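Local coordinates for protein 3-methylaspartate ammonia-lyase (Citrobacter amalonaticus, PDB 1KKR) that catalyses the reversible, magnesium-dependent anti elimination of ammonia from (2S,3S)-3-methylaspartate to give mesaconate, a step of glutamate degradation, at residues A70-S75 with Q329-D334; P168-S173 with L192-I197; G359-T364 with P387-D392. All coordinates share one frame; numbering follows the deposited sequence.

Overall arrangement
All three contacts surround one bound 3-methylaspartate at the mouth of an eight-stranded parallel barrel of the TIM type. Contact 2 joins the ends of the first and second barrel strands, 169-170 and 191-194, and the loops after them. Contact 3 joins the loops after strands 354-357 and 382-384, the seventh and eighth. Contact 1 brings a loop of the N-terminal domain, 70-75, onto the end of the sixth strand, 327-330. Along the chain contact 2 falls within the long span between the segments of contact 1, and contact 3 follows both. Centres of contacts 1 and 2 lie about 16 Å apart, and each is about 11 Å from that of contact 3, which touches both; all three contribute residues that touch the substrate.

Contact 1 of 3, residues A70-S75 with Q329-D334; sequences AAVQYS and QIKTPD. With 2AS ((2S,3S)-3-methyl-aspartic acid), chain E.
The seam between the N-terminal domain and the barrel, next to the catalytic lysine, is where the loop 70-75 meets the end of strand 327-330 and the turn after it. Val72 reaches across it. Its CG1, anti to its own carbonyl carbon (chi1 -63°), lies 4.0 Å from Lys331 CD, so the valine packs against the aliphatic part of the lysine. The same Val72 methyl, CG1, sits 3.7 Å from Asp334 OD2, the valine and aspartate side chains crossing at about a right angle; OD2 also has a long, weak ion pair with Arg80. At the start of the loop, Pro333 CB lies 3.8 Å from Ala70 O.

Two waters carry the polar side of this interface. One donates to Asp334 OD1 at 2.7 Å and accepts from Val72 N; the other donates to Ala70 O at 2.9 Å and, weakly, to Pro333 O. The buried backbone of the loop is thus tied to the turn through solvent.

This two-domain layout, a capping N-terminal domain over a TIM-type barrel, is that of the enolase superfamily, with catalytic groups at the C-terminal ends of the barrel strands. Lys331 is the proton acceptor. Its NZ forms a salt bridge with Asp307, a magnesium ligand, while remaining 3.6 Å from OD1 of the bound methylaspartate. Gln329 has an extended chain, with CG anti to its backbone N (chi1 -177°), and from the strand it delivers NE2 to the same substrate oxygen, OD1, in a hydrogen bond of 3.1 Å with an N-H...O angle of 154°. The other end of this amide, OE1, accepts from the backbone N of Gly359, which fixes which way round the amide is turned.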
loop_
_atom_site.group_PDB
_atom_site.type_symbol
_atom_site.label_atom_id
_atom_site.label_comp_id
_atom_site.label_asym_id
_atom_site.label_seq_id
_atom_site.Cartn_x
_atom_site.Cartn_y
_atom_site.Cartn_z
ATOM N N ALA A 70 -13.195 7.022 -5.150
ATOM C CA ALA A 70 -12.155 6.603 -6.109
ATOM C C ALA A 70 -12.727 5.996 -7.405
ATOM O O ALA A 70 -13.830 5.430 -7.395
ATOM C CB ALA A 70 -11.198 5.611 -5.455
ATOM N N ALA A 71 -11.974 6.116 -8.504
ATOM C CA ALA A 71 -12.352 5.551 -9.822
ATOM C C ALA A 71 -11.287 4.620 -10.414
ATOM O O ALA A 71 -10.130 4.634 -10.027
ATOM C CB ALA A 71 -12.719 6.646 -10.820
ATOM N N VAL A 72 -11.724 3.723 -11.275
ATOM C CA VAL A 72 -10.813 2.839 -11.987
ATOM C C VAL A 72 -9.719 3.597 -12.748
ATOM O O VAL A 72 -9.839 4.792 -13.106
ATOM C CB VAL A 72 -11.576 1.969 -12.989
ATOM C CG1 VAL A 72 -12.530 1.077 -12.273
ATOM C CG2 VAL A 72 -12.396 2.822 -13.927
ATOM N N GLN A 73 -8.649 2.854 -12.988
ATOM C CA GLN A 73 -7.511 3.331 -13.717
ATOM C C GLN A 73 -7.943 3.997 -15.007
ATOM O O GLN A 73 -7.563 5.144 -15.298
ATOM C CB GLN A 73 -6.520 2.167 -13.901
ATOM C CG GLN A 73 -5.391 2.385 -14.847
ATOM C CD GLN A 73 -4.540 1.154 -14.985
ATOM O OE1 GLN A 73 -4.947 0.071 -14.531
ATOM N NE2 GLN A 73 -3.371 1.290 -15.629
ATOM N N TYR A 74 -8.791 3.340 -15.765
ATOM C CA TYR A 74 -9.249 3.956 -17.000
ATOM C C TYR A 74 -10.527 4.827 -16.750
ATOM O O TYR A 74 -11.579 4.573 -17.266
ATOM C CB TYR A 74 -9.436 2.847 -18.009
ATOM C CG TYR A 74 -8.143 2.098 -18.279
ATOM C CD1 TYR A 74 -7.006 2.770 -18.726
ATOM C CD2 TYR A 74 -8.065 0.735 -18.093
ATOM C CE1 TYR A 74 -5.821 2.108 -18.963
ATOM C CE2 TYR A 74 -6.883 0.066 -18.315
ATOM C CZ TYR A 74 -5.766 0.761 -18.759
ATOM O OH TYR A 74 -4.594 0.102 -19.015
ATOM N N SER A 75 -10.403 5.867 -15.946
ATOM C CA SER A 75 -11.551 6.671 -15.517
ATOM C C SER A 75 -11.977 7.411 -16.793
ATOM O O SER A 75 -11.149 8.038 -17.420
ATOM C CB SER A 75 -11.107 7.577 -14.341
ATOM O OG SER A 75 -11.736 8.848 -14.241
ATOM N N GLN A 329 -16.278 -10.418 -13.197
ATOM C CA GLN A 329 -15.645 -9.464 -12.299
ATOM C C GLN A 329 -16.590 -8.350 -11.912
ATOM O O GLN A 329 -16.954 -7.542 -12.743
ATOM C CB GLN A 329 -14.332 -8.847 -12.828
ATOM C CG GLN A 329 -13.731 -7.917 -11.764
ATOM C CD GLN A 329 -12.446 -7.128 -12.113
ATOM O OE1 GLN A 329 -12.120 -6.180 -11.392
ATOM N NE2 GLN A 329 -11.711 -7.537 -13.130
ATOM N N ILE A 330 -16.862 -8.253 -10.618
ATOM C CA ILE A 330 -17.641 -7.198 -10.033
ATOM C C ILE A 330 -16.559 -6.149 -9.712
ATOM O O ILE A 330 -15.881 -6.207 -8.684
ATOM C CB ILE A 330 -18.319 -7.727 -8.747
ATOM C CG1 ILE A 330 -19.189 -8.949 -9.063
ATOM C CG2 ILE A 330 -19.115 -6.625 -8.082
ATOM C CD1 ILE A 330 -19.778 -9.686 -7.824
ATOM N N LYS A 331 -16.398 -5.185 -10.596
ATOM C CA LYS A 331 -15.304 -4.244 -10.470
ATOM C C LYS A 331 -15.822 -3.127 -9.555
ATOM O O LYS A 331 -16.445 -2.206 -10.029
ATOM C CB LYS A 331 -14.868 -3.794 -11.859
ATOM C CG LYS A 331 -13.481 -3.119 -11.848
ATOM C CD LYS A 331 -12.968 -2.820 -13.237
ATOM C CE LYS A 331 -12.113 -3.903 -13.767
ATOM N NZ LYS A 331 -11.783 -3.846 -15.227
ATOM N N THR A 332 -15.592 -3.281 -8.241
ATOM C CA THR A 332 -16.277 -2.517 -7.201
ATOM C C THR A 332 -16.561 -1.028 -7.472
ATOM O O THR A 332 -17.663 -0.592 -7.237
ATOM C CB THR A 332 -15.681 -2.751 -5.796
ATOM O OG1 THR A 332 -14.288 -2.464 -5.757
ATOM C CG2 THR A 332 -15.760 -4.261 -5.451
ATOM N N PRO A 333 -15.604 -0.224 -7.902
ATOM C CA PRO A 333 -15.886 1.186 -7.978
ATOM C C PRO A 333 -16.927 1.495 -9.039
ATOM O O PRO A 333 -17.685 2.457 -8.884
ATOM C CB PRO A 333 -14.550 1.788 -8.326
ATOM C CG PRO A 333 -13.553 0.796 -7.907
ATOM C CD PRO A 333 -14.220 -0.524 -8.274
ATOM N N ASP A 334 -17.049 0.646 -10.054
ATOM C CA ASP A 334 -17.978 0.988 -11.122
ATOM C C ASP A 334 -19.404 0.680 -10.687
ATOM O O ASP A 334 -20.298 1.053 -11.363
ATOM C CB ASP A 334 -17.721 0.230 -12.398
ATOM C CG ASP A 334 -16.423 0.587 -13.021
ATOM O OD1 ASP A 334 -16.086 1.788 -13.093
ATOM O OD2 ASP A 334 -15.722 -0.290 -13.510
HETATM C C 2AS E . -7.045 -2.520 -12.600
HETATM O O 2AS E . -6.217 -2.461 -11.687
HETATM C CA 2AS E . -7.015 -3.643 -13.657
HETATM N N 2AS E . -5.682 -4.249 -13.840
HETATM C CB 2AS E . -8.155 -4.671 -13.372
HETATM C CG 2AS E . -8.299 -5.674 -14.497
HETATM O OD1 2AS E . -9.312 -6.354 -14.656
HETATM C C4 2AS E . -8.067 -5.479 -12.079
HETATM O OD2 2AS E . -7.380 -5.761 -15.290
HETATM O OXT 2AS E . -7.922 -1.653 -12.650
HETATM O O HOH W 1 -15.858 4.806 -9.344
HETATM O O HOH W 2 -14.759 3.644 -11.741
#

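Contact 2 of 3, residues P168-S173 with L192-I197; sequences PLFGQS and LPHALI. With 2AS ((2S,3S)-3-methyl-aspartic acid), chain E.
Gln172 and His194 meet through their CB atoms, 3.6 Å apart, where the ends of the first two strands of the TIM-type barrel, 169-170 and 191-194, and the loops after them run into the active site. From that CB the histidine can be followed outward. CG, anti to the backbone N (chi1 -165°), lies alongside Gln172 CB and starts a ring that projects into the substrate pocket. Gln172 OE1 lies over one face of the His194 ring, near its centre and 4.1 Å above the plane, with CD2 close by. ND1 accepts a hydrogen bond from Leu196 N, the donor tilted from the ring plane. His194 CE1 lies 3.4 Å from OD2 of the bound methylaspartate. His194 NE2 donates to that OD2 at 2.8 Å (137°) and weakly to the magnesium ligand Asp238, while ligand OD1 stands at the ring edge, in plane. His194 is assigned as the stabiliser of the transition state, and a donor held against the substrate carboxylate is consistent with that.

Gln172 holds the amino group and the other carboxylate of the ligand with both ends of its amide. OE1 accepts from the amino N, and Gln172 NE2 donates to carboxylate oxygen O at 3.1 Å. The Phe170 ring turns its edge to the His194 backbone, with CE1 3.5 Å from His194 N, while His236 stacks on this ring.

The strands are also joined by a backbone hydrogen bond between Gly171 and Val191. Pro193, which follows a cis peptide bond, directs its CA-H at Gly171 O (CA to O 3.2 Å), and its own O accepts a weak bond from Ser173 N. Ser173 OG lies 3.3 Å from Ala195 N, which donates to it weakly at an N-H...O angle of 122°.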
loop_
_atom_site.group_PDB
_atom_site.type_symbol
_atom_site.label_atom_id
_atom_site.label_comp_id
_atom_site.label_asym_id
_atom_site.label_seq_id
_atom_site.Cartn_x
_atom_site.Cartn_y
_atom_site.Cartn_z
ATOM N N PRO A 168 -10.709 -16.423 -0.918
ATOM C CA PRO A 168 -9.513 -16.540 -1.749
ATOM C C PRO A 168 -9.117 -15.197 -2.367
ATOM O O PRO A 168 -9.929 -14.521 -2.970
ATOM C CB PRO A 168 -9.936 -17.513 -2.847
ATOM C CG PRO A 168 -11.149 -18.297 -2.267
ATOM C CD PRO A 168 -11.789 -17.304 -1.372
ATOM N N LEU A 169 -7.838 -14.884 -2.265
ATOM C CA LEU A 169 -7.275 -13.632 -2.758
ATOM C C LEU A 169 -6.551 -13.813 -4.069
ATOM O O LEU A 169 -5.949 -14.844 -4.331
ATOM C CB LEU A 169 -6.326 -13.012 -1.756
ATOM C CG LEU A 169 -6.881 -12.929 -0.338
ATOM C CD1 LEU A 169 -5.907 -12.233 0.514
ATOM C CD2 LEU A 169 -8.259 -12.220 -0.286
ATOM N N PHE A 170 -6.633 -12.780 -4.891
ATOM C CA PHE A 170 -6.016 -12.787 -6.219
ATOM C C PHE A 170 -5.053 -11.622 -6.436
ATOM O O PHE A 170 -5.431 -10.454 -6.296
ATOM C CB PHE A 170 -7.155 -12.788 -7.245
ATOM C CG PHE A 170 -6.746 -12.523 -8.698
ATOM C CD1 PHE A 170 -5.661 -13.137 -9.282
ATOM C CD2 PHE A 170 -7.546 -11.717 -9.508
ATOM C CE1 PHE A 170 -5.368 -12.936 -10.636
ATOM C CE2 PHE A 170 -7.227 -11.490 -10.829
ATOM C CZ PHE A 170 -6.126 -12.102 -11.400
ATOM N N GLY A 171 -3.802 -11.942 -6.779
ATOM C CA GLY A 171 -2.755 -10.946 -6.962
ATOM C C GLY A 171 -2.547 -10.570 -8.413
ATOM O O GLY A 171 -2.619 -11.414 -9.312
ATOM N N GLN A 172 -2.319 -9.272 -8.653
ATOM C CA GLN A 172 -2.185 -8.805 -10.019
ATOM C C GLN A 172 -0.815 -8.249 -10.154
ATOM O O GLN A 172 -0.343 -7.533 -9.293
ATOM C CB GLN A 172 -3.271 -7.804 -10.400
ATOM C CG GLN A 172 -3.198 -6.346 -9.823
ATOM C CD GLN A 172 -4.151 -5.440 -10.597
ATOM O OE1 GLN A 172 -4.267 -5.563 -11.844
ATOM N NE2 GLN A 172 -4.872 -4.576 -9.881
ATOM N N SER A 173 -0.166 -8.586 -11.241
ATOM C CA SER A 173 1.228 -8.276 -11.364
ATOM C C SER A 173 1.563 -7.002 -12.137
ATOM O O SER A 173 2.722 -6.553 -12.107
ATOM C CB SER A 173 1.836 -9.385 -12.188
ATOM O OG SER A 173 1.320 -9.337 -13.544
ATOM N N LEU A 192 -3.404 -16.239 -8.781
ATOM C CA LEU A 192 -2.408 -15.407 -9.434
ATOM C C LEU A 192 -2.272 -15.705 -10.914
ATOM O O LEU A 192 -2.717 -16.752 -11.359
ATOM C CB LEU A 192 -1.059 -15.599 -8.733
ATOM C CG LEU A 192 -0.322 -16.889 -9.104
ATOM C CD1 LEU A 192 1.096 -16.752 -8.756
ATOM C CD2 LEU A 192 -0.898 -18.096 -8.456
ATOM N N PRO A 193 -1.631 -14.828 -11.687
ATOM C CA PRO A 193 -1.151 -13.523 -11.263
ATOM C C PRO A 193 -1.610 -12.328 -12.132
ATOM O O PRO A 193 -0.921 -11.317 -12.184
ATOM C CB PRO A 193 0.324 -13.714 -11.523
ATOM C CG PRO A 193 0.309 -14.380 -12.829
ATOM C CD PRO A 193 -0.980 -15.206 -12.951
ATOM N N HIS A 194 -2.724 -12.477 -12.831
ATOM C CA HIS A 194 -3.251 -11.491 -13.781
ATOM C C HIS A 194 -2.430 -11.414 -15.061
ATOM O O HIS A 194 -2.944 -11.689 -16.138
ATOM C CB HIS A 194 -3.369 -10.110 -13.171
ATOM C CG HIS A 194 -4.215 -9.189 -13.993
ATOM N ND1 HIS A 194 -3.724 -8.517 -15.097
ATOM C CD2 HIS A 194 -5.530 -8.864 -13.904
ATOM C CE1 HIS A 194 -4.697 -7.790 -15.628
ATOM N NE2 HIS A 194 -5.803 -7.984 -14.924
ATOM N N ALA A 195 -1.161 -11.045 -14.905
ATOM C CA ALA A 195 -0.140 -11.000 -15.964
ATOM C C ALA A 195 -0.267 -9.920 -17.012
ATOM O O ALA A 195 0.640 -9.791 -17.834
ATOM C CB ALA A 195 0.106 -12.389 -16.628
ATOM N N LEU A 196 -1.344 -9.138 -16.987
ATOM C CA LEU A 196 -1.456 -7.994 -17.887
ATOM C C LEU A 196 -1.106 -8.366 -19.349
ATOM O O LEU A 196 -0.263 -7.719 -20.008
ATOM C CB LEU A 196 -0.613 -6.821 -17.359
ATOM C CG LEU A 196 -1.001 -5.479 -17.988
ATOM C CD1 LEU A 196 -2.431 -5.048 -17.702
ATOM C CD2 LEU A 196 -0.092 -4.437 -17.472
ATOM N N ILE A 197 -1.794 -9.396 -19.863
ATOM C CA ILE A 197 -1.532 -9.883 -21.207
ATOM C C ILE A 197 -2.387 -9.008 -22.141
ATOM O O ILE A 197 -3.470 -9.384 -22.558
ATOM C CB ILE A 197 -1.829 -11.407 -21.296
ATOM C CG1 ILE A 197 -0.959 -12.186 -20.289
ATOM C CG2 ILE A 197 -1.616 -11.902 -22.691
ATOM C CD1 ILE A 197 0.496 -12.203 -20.607
HETATM C C 2AS E . -7.045 -2.520 -12.600
HETATM O O 2AS E . -6.217 -2.461 -11.687
HETATM C CA 2AS E . -7.015 -3.643 -13.657
HETATM N N 2AS E . -5.682 -4.249 -13.840
HETATM C CB 2AS E . -8.155 -4.671 -13.372
HETATM C CG 2AS E . -8.299 -5.674 -14.497
HETATM O OD1 2AS E . -9.312 -6.354 -14.656
HETATM C C4 2AS E . -8.067 -5.479 -12.079
HETATM O OD2 2AS E . -7.380 -5.761 -15.290
HETATM O OXT 2AS E . -7.922 -1.653 -12.650
#

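Contact 3 of 3, residues G359-T364 with P387-D392; sequences GTCNET and PGMGFD. With 2AS ((2S,3S)-3-methyl-aspartic acid), chain E.
Thr360 and Cys361 hold one carboxylate of the bound methylaspartate, and Cys361 is in turn fastened to the 387-392 loop. Thr360 OG1 donates to OXT, and Cys361 N donates to the other oxygen, O, at 2.8 Å and 165°. Both threonine and cysteine belong to a type I turn, Thr360 to Glu363.

In the next shell, Gly388 N donates to Cys361 O at 2.8 Å, in the carbonyl plane and on a lone pair. Met389, a selenomethionine, packs beside Cys361, its CG 3.8 Å from Cys361 CB. Pro387, behind a cis peptide bond, packs its ring against the turn, with CB 3.3 Å from Glu363 O and CG 3.4 Å from Thr364 C.

Farther out, Glu363 OE1 accepts from Thr360 N at 3.1 Å through its anti lone pair and forms a salt bridge with Lys386; OE2 bonds to Tyr132 and Ser367. Such loops, after the seventh and eighth strands, lie at the C-terminal ends of the barrel strands, where TIM-barrel enzymes carry their active sites; here one binds the carboxylate and the other braces it.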
loop_
_atom_site.group_PDB
_atom_site.type_symbol
_atom_site.label_atom_id
_atom_site.label_comp_id
_atom_site.label_asym_id
_atom_site.label_seq_id
_atom_site.Cartn_x
_atom_site.Cartn_y
_atom_site.Cartn_z
ATOM N N GLY A 359 -11.963 -4.947 -8.610
ATOM C CA GLY A 359 -11.639 -3.565 -8.309
ATOM C C GLY A 359 -10.513 -3.047 -9.169
ATOM O O GLY A 359 -10.361 -3.437 -10.334
ATOM N N THR A 360 -9.734 -2.126 -8.603
ATOM C CA THR A 360 -8.652 -1.469 -9.363
ATOM C C THR A 360 -7.412 -1.182 -8.550
ATOM O O THR A 360 -7.477 -0.956 -7.343
ATOM C CB THR A 360 -9.151 -0.149 -10.017
ATOM O OG1 THR A 360 -8.103 0.447 -10.793
ATOM C CG2 THR A 360 -9.537 0.909 -8.966
ATOM N N CYS A 361 -6.273 -1.198 -9.231
ATOM C CA CYS A 361 -5.045 -0.775 -8.611
ATOM C C CYS A 361 -5.172 0.677 -8.232
ATOM O O CYS A 361 -4.436 1.145 -7.407
ATOM C CB CYS A 361 -3.851 -0.898 -9.578
ATOM S SG CYS A 361 -4.042 -0.006 -11.162
ATOM N N ASN A 362 -6.125 1.385 -8.821
ATOM C CA ASN A 362 -6.220 2.829 -8.654
ATOM C C ASN A 362 -7.153 3.292 -7.558
ATOM O O ASN A 362 -7.573 4.464 -7.587
ATOM C CB ASN A 362 -6.675 3.493 -9.965
ATOM C CG ASN A 362 -6.472 5.017 -9.969
ATOM O OD1 ASN A 362 -5.436 5.536 -9.482
ATOM N ND2 ASN A 362 -7.462 5.748 -10.541
ATOM N N GLU A 363 -7.487 2.416 -6.604
ATOM C CA GLU A 363 -8.323 2.824 -5.465
ATOM C C GLU A 363 -7.442 3.010 -4.210
ATOM O O GLU A 363 -6.254 3.379 -4.362
ATOM C CB GLU A 363 -9.573 1.986 -5.273
ATOM C CG GLU A 363 -9.399 0.504 -5.033
ATOM C CD GLU A 363 -10.755 -0.220 -5.078
ATOM O OE1 GLU A 363 -11.000 -0.969 -6.044
ATOM O OE2 GLU A 363 -11.575 0.087 -4.180
ATOM N N THR A 364 -7.970 2.872 -2.989
ATOM C CA THR A 364 -7.161 3.219 -1.816
ATOM C C THR A 364 -7.106 2.156 -0.769
ATOM O O THR A 364 -7.753 1.111 -0.905
ATOM C CB THR A 364 -7.723 4.506 -1.125
ATOM O OG1 THR A 364 -8.989 4.242 -0.476
ATOM C CG2 THR A 364 -8.051 5.560 -2.150
ATOM N N PRO A 387 -5.247 -1.818 -3.120
ATOM C CA PRO A 387 -4.963 -1.248 -4.426
ATOM C C PRO A 387 -3.462 -1.346 -4.702
ATOM O O PRO A 387 -2.775 -2.045 -3.968
ATOM C CB PRO A 387 -5.338 0.226 -4.204
ATOM C CG PRO A 387 -4.892 0.493 -2.788
ATOM C CD PRO A 387 -5.088 -0.814 -2.073
ATOM N N GLY A 388 -2.991 -0.649 -5.739
ATOM C CA GLY A 388 -1.573 -0.506 -6.063
ATOM C C GLY A 388 -1.067 -1.556 -7.045
ATOM O O GLY A 388 -1.696 -2.565 -7.281
HETATM N N MSE A 389 0.075 -1.295 -7.658
HETATM C CA MSE A 389 0.678 -2.286 -8.557
HETATM C C MSE A 389 1.924 -2.917 -7.938
HETATM O O MSE A 389 2.544 -3.810 -8.557
HETATM C CB MSE A 389 0.986 -1.715 -9.924
HETATM C CG MSE A 389 -0.249 -1.498 -10.773
HETATM SE SE MSE A 389 -0.832 -3.290 -11.268
HETATM C CE MSE A 389 -2.008 -2.968 -11.820
ATOM N N GLY A 390 2.226 -2.537 -6.695
ATOM C CA GLY A 390 3.343 -3.107 -5.962
ATOM C C GLY A 390 3.069 -4.514 -5.456
ATOM O O GLY A 390 4.005 -5.269 -5.203
ATOM N N PHE A 391 1.782 -4.889 -5.381
ATOM C CA PHE A 391 1.293 -6.159 -4.796
ATOM C C PHE A 391 1.494 -6.317 -3.264
ATOM O O PHE A 391 0.553 -6.644 -2.521
ATOM C CB PHE A 391 1.843 -7.392 -5.525
ATOM C CG PHE A 391 1.719 -8.661 -4.716
ATOM C CD1 PHE A 391 2.802 -9.159 -4.005
ATOM C CD2 PHE A 391 0.502 -9.275 -4.584
ATOM C CE1 PHE A 391 2.676 -10.302 -3.251
ATOM C CE2 PHE A 391 0.361 -10.414 -3.811
ATOM C CZ PHE A 391 1.447 -10.928 -3.153
ATOM N N ASP A 392 2.709 -6.135 -2.793
ATOM C CA ASP A 392 2.947 -6.374 -1.375
ATOM C C ASP A 392 2.012 -5.540 -0.494
ATOM O O ASP A 392 1.446 -6.060 0.473
ATOM C CB ASP A 392 4.380 -6.023 -0.998
ATOM C CG ASP A 392 5.401 -6.768 -1.833
ATOM O OD1 ASP A 392 5.480 -8.017 -1.687
ATOM O OD2 ASP A 392 6.127 -6.173 -2.661
HETATM C C 2AS E . -7.045 -2.520 -12.600
HETATM O O 2AS E . -6.217 -2.461 -11.687
HETATM C CA 2AS E . -7.015 -3.643 -13.657
HETATM N N 2AS E . -5.682 -4.249 -13.840
HETATM C CB 2AS E . -8.155 -4.671 -13.372
HETATM C CG 2AS E . -8.299 -5.674 -14.497
HETATM O OD1 2AS E . -9.312 -6.354 -14.656
HETATM C C4 2AS E . -8.067 -5.479 -12.079
HETATM O OD2 2AS E . -7.380 -5.761 -15.290
HETATM O OXT 2AS E . -7.922 -1.653 -12.650
#